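Local coordinates for protein (sliding clamp) (Enterobacteria phage RB69, PDB 1B77) that forms a three-subunit ring that probably encircles DNA and tethers the phage DNA polymerase to it for processive replication, at residues N150-N153 and G159-R162; Q124-V129 and P163-T168. All blocks are in the same frame, centred on the assembly; numbering follows the deposited sequence.

Contact 1 of 2, residues N150-N153 and G159-R162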
ATOM      1  N   ASN A 150      30.032   2.288  11.726  1.00 33.97           N
ATOM      2  CA  ASN A 150      29.864   0.848  11.569  1.00 33.58           C
ATOM      3  C   ASN A 150      28.479   0.471  12.079  1.00 33.53           C
ATOM      4  O   ASN A 150      28.036   0.975  13.114  1.00 33.36           O
ATOM      5  CB  ASN A 150      30.926   0.081  12.360  1.00 33.30           C
ATOM      6  CG  ASN A 150      32.316   0.257  11.801  1.00 33.22           C
ATOM      7  OD1 ASN A 150      32.561   0.010  10.619  1.00 32.83           O
ATOM      8  ND2 ASN A 150      33.240   0.684  12.649  1.00 33.30           N
ATOM      9  N   GLY A 151      27.795  -0.407  11.348  1.00 33.62           N
ATOM     10  CA  GLY A 151      26.465  -0.830  11.751  1.00 33.58           C
ATOM     11  C   GLY A 151      26.476  -2.262  12.242  1.00 33.91           C
ATOM     12  O   GLY A 151      27.075  -3.130  11.609  1.00 33.35           O
ATOM     13  N   TYR A 152      25.811  -2.513  13.367  1.00 34.58           N
ATOM     14  CA  TYR A 152      25.771  -3.853  13.940  1.00 35.32           C
ATOM     15  C   TYR A 152      24.368  -4.314  14.309  1.00 36.48           C
ATOM     16  O   TYR A 152      23.414  -3.538  14.306  1.00 36.33           O
ATOM     17  CB  TYR A 152      26.606  -3.923  15.221  1.00 34.62           C
ATOM     18  CG  TYR A 152      28.008  -3.371  15.143  1.00 33.91           C
ATOM     19  CD1 TYR A 152      28.248  -1.998  15.213  1.00 33.71           C
ATOM     20  CD2 TYR A 152      29.097  -4.227  15.048  1.00 33.73           C
ATOM     21  CE1 TYR A 152      29.549  -1.497  15.199  1.00 33.64           C
ATOM     22  CE2 TYR A 152      30.398  -3.740  15.033  1.00 33.54           C
ATOM     23  CZ  TYR A 152      30.619  -2.379  15.108  1.00 33.58           C
ATOM     24  OH  TYR A 152      31.912  -1.914  15.100  1.00 33.14           O
ATOM     25  N   ASN A 153      24.265  -5.599  14.635  1.00 37.77           N
ATOM     26  CA  ASN A 153      23.007  -6.181  15.079  1.00 39.28           C
ATOM     27  C   ASN A 153      23.280  -6.575  16.523  1.00 40.09           C
ATOM     28  O   ASN A 153      23.697  -7.699  16.802  1.00 40.06           O
ATOM     29  CB  ASN A 153      22.642  -7.426  14.273  1.00 39.72           C
ATOM     30  CG  ASN A 153      21.255  -7.946  14.620  1.00 40.28           C
ATOM     31  OD1 ASN A 153      20.893  -8.038  15.791  1.00 40.51           O
ATOM     32  ND2 ASN A 153      20.474  -8.285  13.601  1.00 40.76           N
ATOM     33  N   GLY A 159      28.595  -7.706  21.526  1.00 45.00           N
ATOM     34  CA  GLY A 159      29.802  -6.909  21.714  1.00 44.24           C
ATOM     35  C   GLY A 159      30.186  -5.947  20.598  1.00 43.75           C
ATOM     36  O   GLY A 159      31.219  -5.272  20.682  1.00 43.51           O
ATOM     37  N   LEU A 160      29.362  -5.879  19.555  1.00 43.20           N
ATOM     38  CA  LEU A 160      29.619  -4.996  18.419  1.00 42.57           C
ATOM     39  C   LEU A 160      31.000  -5.213  17.826  1.00 41.99           C
ATOM     40  O   LEU A 160      31.818  -4.296  17.795  1.00 41.76           O
ATOM     41  CB  LEU A 160      29.471  -3.528  18.832  1.00 42.72           C
ATOM     42  CG  LEU A 160      28.055  -3.013  19.103  1.00 42.97           C
ATOM     43  CD1 LEU A 160      27.411  -3.811  20.213  1.00 43.11           C
ATOM     44  CD2 LEU A 160      28.120  -1.540  19.480  1.00 43.14           C
ATOM     45  N   THR A 161      31.255  -6.425  17.347  1.00 41.58           N
ATOM     46  CA  THR A 161      32.552  -6.748  16.761  1.00 41.19           C
ATOM     47  C   THR A 161      32.422  -7.261  15.334  1.00 40.86           C
ATOM     48  O   THR A 161      33.420  -7.551  14.669  1.00 40.97           O
ATOM     49  CB  THR A 161      33.295  -7.816  17.589  1.00 41.31           C
ATOM     50  OG1 THR A 161      32.585  -9.058  17.513  1.00 41.27           O
ATOM     51  CG2 THR A 161      33.400  -7.390  19.041  1.00 41.35           C
ATOM     52  N   ARG A 162      31.187  -7.386  14.866  1.00 40.40           N
ATOM     53  CA  ARG A 162      30.945  -7.865  13.515  1.00 39.78           C
ATOM     54  C   ARG A 162      30.047  -6.899  12.757  1.00 38.97           C
ATOM     55  O   ARG A 162      28.828  -7.050  12.729  1.00 38.73           O
ATOM     56  CB  ARG A 162      30.316  -9.264  13.554  1.00 40.42           C
ATOM     57  CG  ARG A 162      31.220 -10.317  14.189  1.00 41.26           C
ATOM     58  CD  ARG A 162      30.624 -11.725  14.126  1.00 42.11           C
ATOM     59  NE  ARG A 162      29.497 -11.926  15.038  1.00 42.89           N
ATOM     60  CZ  ARG A 162      29.580 -11.864  16.366  1.00 43.39           C
ATOM     61  NH1 ARG A 162      30.742 -11.601  16.958  1.00 43.72           N
ATOM     62  NH2 ARG A 162      28.499 -12.077  17.109  1.00 43.43           N
TER
HETATM   63  O   HOH W   1      33.449  -3.887  15.295  1.00 58.30           O
HETATM   64  O   HOH W   2      26.551  -7.076  14.234  1.00 30.59           O
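Y152 ends strand 146-152 and turns one face of its ring to L160 in the loop that leads back to strand 165-171, so the contact closes the connection between two antiparallel neighbours of a sliding-clamp sheet. The tight part is the ring. L160 CB sits over its centre as a CH-pi contact, 3.8 Å from the centroid of the Y152 ring and 7° off the normal, and the two side chains cross at about a right angle. L160 CA lies over the same face, and L160 O stands above its CE2 corner, 3.2 Å from Y152 CE2. CG of Y152 stands beside its backbone N and anti to the carbonyl carbon (chi1 -50°), which swings the ring across to the returning loop; R162 N meets the ring edge in plane. The solvent side is looser. There T161 and R162 start their side chains away from the strand, and R162 turns back to its own loop in a salt bridge with D157. Two waters replace direct polar bonds between the segments: one joins Y152 OH to L160 O, and the other accepts from N153 N at 2.8 Å and donates to R162 O at 2.7 Å.

Contact 2 of 2, residues Q124-V129 and P163-T168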
ATOM      1  N   GLN A 124      20.710   8.608   3.777  1.00 29.99           N
ATOM      2  CA  GLN A 124      19.627   7.850   3.183  1.00 30.34           C
ATOM      3  C   GLN A 124      20.001   6.368   3.044  1.00 30.53           C
ATOM      4  O   GLN A 124      19.173   5.490   3.301  1.00 30.58           O
ATOM      5  CB  GLN A 124      19.288   8.437   1.813  1.00 30.75           C
ATOM      6  CG  GLN A 124      18.044   7.859   1.162  1.00 31.58           C
ATOM      7  CD  GLN A 124      17.908   8.292  -0.288  1.00 32.19           C
ATOM      8  OE1 GLN A 124      18.762   7.972  -1.121  1.00 32.11           O
ATOM      9  NE2 GLN A 124      16.839   9.025  -0.598  1.00 32.40           N
ATOM     10  N   GLN A 125      21.242   6.083   2.641  1.00 30.37           N
ATOM     11  CA  GLN A 125      21.669   4.693   2.487  1.00 30.36           C
ATOM     12  C   GLN A 125      21.775   3.981   3.827  1.00 30.42           C
ATOM     13  O   GLN A 125      21.364   2.828   3.955  1.00 30.41           O
ATOM     14  CB  GLN A 125      23.021   4.592   1.773  1.00 30.24           C
ATOM     15  CG  GLN A 125      23.443   3.137   1.526  1.00 30.19           C
ATOM     16  CD  GLN A 125      24.810   3.020   0.880  1.00 30.41           C
ATOM     17  OE1 GLN A 125      25.831   3.271   1.515  1.00 30.49           O
ATOM     18  NE2 GLN A 125      24.834   2.637  -0.390  1.00 30.06           N
ATOM     19  N   LEU A 126      22.341   4.664   4.817  1.00 30.52           N
ATOM     20  CA  LEU A 126      22.483   4.088   6.152  1.00 31.08           C
ATOM     21  C   LEU A 126      21.111   3.680   6.698  1.00 31.63           C
ATOM     22  O   LEU A 126      20.944   2.592   7.241  1.00 31.23           O
ATOM     23  CB  LEU A 126      23.126   5.101   7.105  1.00 30.35           C
ATOM     24  CG  LEU A 126      23.173   4.686   8.583  1.00 30.21           C
ATOM     25  CD1 LEU A 126      24.081   3.481   8.741  1.00 29.55           C
ATOM     26  CD2 LEU A 126      23.663   5.850   9.442  1.00 30.12           C
ATOM     27  N   LEU A 127      20.133   4.566   6.550  1.00 32.43           N
ATOM     28  CA  LEU A 127      18.785   4.294   7.028  1.00 33.95           C
ATOM     29  C   LEU A 127      18.095   3.202   6.203  1.00 34.74           C
ATOM     30  O   LEU A 127      17.389   2.355   6.748  1.00 34.74           O
ATOM     31  CB  LEU A 127      17.956   5.586   7.009  1.00 33.80           C
ATOM     32  CG  LEU A 127      18.234   6.604   8.124  1.00 34.04           C
ATOM     33  CD1 LEU A 127      19.718   6.827   8.294  1.00 34.43           C
ATOM     34  CD2 LEU A 127      17.532   7.908   7.801  1.00 34.21           C
ATOM     35  N   ARG A 128      18.314   3.219   4.892  1.00 36.00           N
ATOM     36  CA  ARG A 128      17.706   2.235   4.003  1.00 37.09           C
ATOM     37  C   ARG A 128      18.229   0.831   4.274  1.00 37.59           C
ATOM     38  O   ARG A 128      17.454  -0.102   4.470  1.00 37.70           O
ATOM     39  CB  ARG A 128      17.993   2.577   2.535  1.00 37.86           C
ATOM     40  CG  ARG A 128      17.412   3.890   2.005  1.00 38.85           C
ATOM     41  CD  ARG A 128      15.916   3.844   1.809  1.00 39.43           C
ATOM     42  NE  ARG A 128      15.413   5.071   1.191  1.00 39.87           N
ATOM     43  CZ  ARG A 128      15.538   5.378  -0.098  1.00 40.49           C
ATOM     44  NH1 ARG A 128      16.154   4.546  -0.933  1.00 40.77           N
ATOM     45  NH2 ARG A 128      15.055   6.524  -0.556  1.00 40.60           N
ATOM     46  N   VAL A 129      19.548   0.677   4.279  1.00 38.16           N
ATOM     47  CA  VAL A 129      20.143  -0.635   4.484  1.00 38.91           C
ATOM     48  C   VAL A 129      20.078  -1.152   5.928  1.00 39.37           C
ATOM     49  O   VAL A 129      20.025  -2.361   6.154  1.00 39.21           O
ATOM     50  CB  VAL A 129      21.609  -0.653   3.993  1.00 38.91           C
ATOM     51  CG1 VAL A 129      22.491   0.126   4.945  1.00 39.07           C
ATOM     52  CG2 VAL A 129      22.090  -2.082   3.857  1.00 39.17           C
ATOM     53  N   PRO A 163      30.646  -5.875  12.135  1.00 38.27           N
ATOM     54  CA  PRO A 163      29.849  -4.906  11.383  1.00 37.55           C
ATOM     55  C   PRO A 163      29.253  -5.517  10.125  1.00 36.95           C
ATOM     56  O   PRO A 163      29.919  -6.257   9.401  1.00 36.83           O
ATOM     57  CB  PRO A 163      30.854  -3.806  11.070  1.00 37.66           C
ATOM     58  CG  PRO A 163      32.129  -4.575  10.916  1.00 38.13           C
ATOM     59  CD  PRO A 163      32.075  -5.515  12.100  1.00 38.05           C
ATOM     60  N   LYS A 164      27.989  -5.206   9.876  1.00 36.36           N
ATOM     61  CA  LYS A 164      27.290  -5.700   8.703  1.00 35.87           C
ATOM     62  C   LYS A 164      27.306  -4.597   7.654  1.00 35.31           C
ATOM     63  O   LYS A 164      27.004  -4.825   6.482  1.00 34.76           O
ATOM     64  CB  LYS A 164      25.853  -6.063   9.076  1.00 36.12           C
ATOM     65  CG  LYS A 164      25.772  -6.992  10.288  1.00 36.59           C
ATOM     66  CD  LYS A 164      24.380  -7.561  10.482  1.00 36.83           C
ATOM     67  CE  LYS A 164      24.024  -8.532   9.366  1.00 36.99           C
ATOM     68  NZ  LYS A 164      22.655  -9.093   9.525  1.00 37.23           N
ATOM     69  N   TYR A 165      27.676  -3.398   8.097  1.00 35.09           N
ATOM     70  CA  TYR A 165      27.744  -2.237   7.222  1.00 34.88           C
ATOM     71  C   TYR A 165      28.793  -1.231   7.695  1.00 34.84           C
ATOM     72  O   TYR A 165      29.079  -1.117   8.895  1.00 34.93           O
ATOM     73  CB  TYR A 165      26.382  -1.555   7.167  1.00 35.19           C
ATOM     74  CG  TYR A 165      26.330  -0.325   6.292  1.00 35.34           C
ATOM     75  CD1 TYR A 165      26.340  -0.428   4.906  1.00 35.43           C
ATOM     76  CD2 TYR A 165      26.218   0.942   6.857  1.00 35.46           C
ATOM     77  CE1 TYR A 165      26.235   0.702   4.103  1.00 35.67           C
ATOM     78  CE2 TYR A 165      26.115   2.077   6.066  1.00 35.45           C
ATOM     79  CZ  TYR A 165      26.119   1.950   4.692  1.00 35.56           C
ATOM     80  OH  TYR A 165      25.993   3.076   3.912  1.00 35.66           O
ATOM     81  N   SER A 166      29.360  -0.495   6.747  1.00 34.31           N
ATOM     82  CA  SER A 166      30.370   0.493   7.080  1.00 34.08           C
ATOM     83  C   SER A 166      30.350   1.668   6.112  1.00 33.52           C
ATOM     84  O   SER A 166      30.380   1.486   4.902  1.00 33.02           O
ATOM     85  CB  SER A 166      31.751  -0.155   7.080  1.00 34.44           C
ATOM     86  OG  SER A 166      32.725   0.771   7.512  1.00 35.28           O
ATOM     87  N   LEU A 167      30.308   2.875   6.664  1.00 33.15           N
ATOM     88  CA  LEU A 167      30.274   4.096   5.871  1.00 32.85           C
ATOM     89  C   LEU A 167      31.369   5.058   6.322  1.00 33.03           C
ATOM     90  O   LEU A 167      31.468   5.396   7.504  1.00 33.14           O
ATOM     91  CB  LEU A 167      28.903   4.765   6.016  1.00 32.55           C
ATOM     92  CG  LEU A 167      28.736   6.220   5.557  1.00 32.41           C
ATOM     93  CD1 LEU A 167      28.967   6.329   4.059  1.00 32.32           C
ATOM     94  CD2 LEU A 167      27.333   6.699   5.908  1.00 32.29           C
ATOM     95  N   THR A 168      32.184   5.502   5.373  1.00 33.22           N
ATOM     96  CA  THR A 168      33.274   6.438   5.646  1.00 33.57           C
ATOM     97  C   THR A 168      32.747   7.872   5.529  1.00 34.04           C
ATOM     98  O   THR A 168      32.062   8.219   4.564  1.00 33.43           O
ATOM     99  CB  THR A 168      34.428   6.252   4.635  1.00 33.66           C
ATOM    100  OG1 THR A 168      34.891   4.896   4.694  1.00 33.71           O
ATOM    101  CG2 THR A 168      35.577   7.185   4.946  1.00 33.37           C
TER
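Y165, on strand 165-171, points its ring at helix 120-132 and meets three helical side chains, Q125, L126 and V129. This is the helix-on-sheet packing of the DNA-clamp fold, here at the edge of the subunit where a second copy of the protein joins. The segment axes run nearly antiparallel, at 175°, and come within 10.0 Å, a gap bridged by side chains.

The apolar contacts share one side of the ring. V129 CG1, standing between its backbone N and carbonyl carbon, is the methyl carried out over the ring centre, a CH-pi contact 3.8 Å from the centroid of the Y165 ring and 10° off its normal. L126 CD1 comes obliquely from the same side, by the CD2-CE2 rim, 3.6 Å from Y165 CE2.

The polar contact is at the phenol end. Y165 OH donates to Q125 OE1, but the 2.4 Å between them is too short for the exact length to be trusted; the oxygen lies near the ring plane and the amide is turned 88° from it. Q125 gets there as an extended chain, its CG anti to the backbone N. The same amide is gripped from across the interface: S88 OG of the second subunit is hydrogen-bonded to Q125 OE1, and L66 O of the same subunit to Q125 NE2, which should fix the rotation of the amide.

Around the contact, Y165 also packs on I135 in the loop after the helix. Strand 165-171 is the outermost of its sheet within the chain, pairing with strand 146-152 on one side; on the other, Y165, S166 and L167 form an antiparallel ladder with a strand of the second subunit, and I63, on helix 57-64 of the second subunit, packs on V129 of helix 120-132.

How the contacts relate
The chain passes through the whole N-terminal half before helix 120-132, which supplies the first segment of contact 2; strands 137-143 and 146-152 follow. Contact 2 closes this long excursion by bringing 163-168 back against 124-129. Contact 1 closes a much shorter loop within it, five residues between 150-153 and 159-162, and its second segment runs straight into 163-168. Their centres are 12 Å apart. They join at a classic beta bulge, where K164 and Y165 both face G151: G151 O lies 2.9 Å from K164 N, a probable hydrogen bond. Contact 1 holds the 153-164 connection on the end of strand 146-152, and contact 2 holds strand 165-171 against helix 120-132, at the subunit interface.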